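Local coordinates for protein probable ribose-5-phosphate isomerase B (Mycoplasma genitalium, PDB 6MU0) that probably catalyses the interconversion of ribulose 5-phosphate and ribose 5-phosphate in the non-oxidative stage of the pentose phosphate pathway, at residues Ile13-Ser17 / Val60-Val64. Numbering follows the deposited sequence.
Sequences IFIAS and VADKV
Strand 13-16 runs nearly antiparallel to the helical turn V60-V64, their axes inclined at 168° and 8.4 Å apart at closest approach, with the CA atoms of F14 and V60 5.6 Å apart. F14 contributes the largest share of the buried surface, and its ring turns one face to K63. There K63 CB sits 3.6 Å from the ring centroid and only 3° off the ring normal, a well-centred CH-pi contact. With CG anti to the carbonyl carbon (chi1 -73°) and the chain bent at chi2, the lysine carries CG and CD across the CD1-CE1-CZ side of the ring at about a right angle to the phenylalanine side chain, and its amino end leads away from the strand. V64 CG2 approaches CD2 of the same ring obliquely. This is helix-on-sheet packing in the parallel alpha/beta fold of the LacAB/RpiB family: strand 12-16 lies between strands 38-41 and 72-75, and helix 53-66 covers one face while helix 22-34 packs against I15 on the other. V60 spreads its two methyls along the strand, CG1 lying 3.7 Å from F14 O and CG2 3.6 Å from A16 CB. L75 of the adjoining strand touches both A16 and V60.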
loop_
_atom_site.group_PDB
_atom_site.type_symbol
_atom_site.label_atom_id
_atom_site.label_comp_id
_atom_site.label_asym_id
_atom_site.label_seq_id
_atom_site.Cartn_x
_atom_site.Cartn_y
_atom_site.Cartn_z
ATOM N N ILE A 13 5.972 7.361 3.102
ATOM C CA ILE A 13 5.331 6.381 2.228
ATOM C C ILE A 13 6.423 5.477 1.679
ATOM O O ILE A 13 7.348 5.950 1.008
ATOM C CB ILE A 13 4.579 7.055 1.070
ATOM C CG1 ILE A 13 3.524 8.029 1.604
ATOM C CG2 ILE A 13 3.939 5.998 0.159
ATOM C CD1 ILE A 13 2.821 8.828 0.517
ATOM N N PHE A 14 6.321 4.183 1.958
ATOM C CA PHE A 14 7.276 3.191 1.479
ATOM C C PHE A 14 6.659 2.468 0.291
ATOM O O PHE A 14 5.516 2.008 0.370
ATOM C CB PHE A 14 7.592 2.190 2.591
ATOM C CG PHE A 14 8.185 2.831 3.817
ATOM C CD1 PHE A 14 9.559 3.048 3.905
ATOM C CD2 PHE A 14 7.377 3.262 4.863
ATOM C CE1 PHE A 14 10.118 3.652 5.022
ATOM C CE2 PHE A 14 7.942 3.866 5.984
ATOM C CZ PHE A 14 9.305 4.063 6.053
ATOM N N ILE A 15 7.407 2.358 -0.803
ATOM C CA ILE A 15 6.896 1.758 -2.030
ATOM C C ILE A 15 7.855 0.683 -2.520
ATOM O O ILE A 15 9.079 0.847 -2.472
ATOM C CB ILE A 15 6.610 2.822 -3.117
ATOM C CG1 ILE A 15 5.921 2.193 -4.333
ATOM C CG2 ILE A 15 7.860 3.584 -3.518
ATOM C CD1 ILE A 15 5.293 3.210 -5.274
ATOM N N ALA A 16 7.290 -0.423 -2.994
ATOM C CA ALA A 16 8.071 -1.491 -3.595
ATOM C C ALA A 16 7.194 -2.261 -4.573
ATOM O O ALA A 16 5.972 -2.094 -4.615
ATOM C CB ALA A 16 8.681 -2.423 -2.548
ATOM N N SER A 17 7.828 -3.137 -5.344
ATOM C CA SER A 17 7.112 -3.970 -6.298
ATOM C C SER A 17 7.871 -5.276 -6.452
ATOM O O SER A 17 8.907 -5.489 -5.821
ATOM C CB SER A 17 6.997 -3.264 -7.654
ATOM O OG SER A 17 8.253 -3.167 -8.307
ATOM N N VAL A 60 8.336 -3.364 2.743
ATOM C CA VAL A 60 7.411 -2.255 2.964
ATOM C C VAL A 60 6.626 -2.463 4.250
ATOM O O VAL A 60 6.506 -1.555 5.080
ATOM C CB VAL A 60 6.468 -2.108 1.755
ATOM C CG1 VAL A 60 5.273 -1.234 2.107
ATOM C CG2 VAL A 60 7.211 -1.537 0.567
ATOM N N ALA A 61 6.033 -3.648 4.408
ATOM C CA ALA A 61 5.130 -3.871 5.528
ATOM C C ALA A 61 5.862 -3.804 6.863
ATOM O O ALA A 61 5.315 -3.291 7.848
ATOM C CB ALA A 61 4.411 -5.203 5.359
ATOM N N ASP A 62 7.097 -4.312 6.924
ATOM C CA ASP A 62 7.856 -4.212 8.164
ATOM C C ASP A 62 8.156 -2.763 8.528
ATOM O O ASP A 62 8.231 -2.434 9.715
ATOM C CB ASP A 62 9.141 -5.041 8.084
ATOM C CG ASP A 62 8.903 -6.530 8.304
ATOM O OD1 ASP A 62 7.902 -6.904 8.952
ATOM O OD2 ASP A 62 9.741 -7.332 7.838
ATOM N N LYS A 63 8.326 -1.880 7.535
ATOM C CA LYS A 63 8.486 -0.459 7.841
ATOM C C LYS A 63 7.185 0.134 8.368
ATOM O O LYS A 63 7.180 0.856 9.375
ATOM C CB LYS A 63 8.965 0.313 6.610
ATOM C CG LYS A 63 10.409 0.076 6.235
ATOM C CD LYS A 63 11.352 0.690 7.253
ATOM C CE LYS A 63 12.791 0.594 6.778
ATOM N NZ LYS A 63 13.729 1.201 7.758
ATOM N N VAL A 64 6.067 -0.145 7.689
ATOM C CA VAL A 64 4.783 0.389 8.133
ATOM C C VAL A 64 4.473 -0.072 9.552
ATOM O O VAL A 64 3.972 0.702 10.372
ATOM C CB VAL A 64 3.675 0.029 7.124
ATOM C CG1 VAL A 64 2.301 0.417 7.655
ATOM C CG2 VAL A 64 3.953 0.718 5.801
#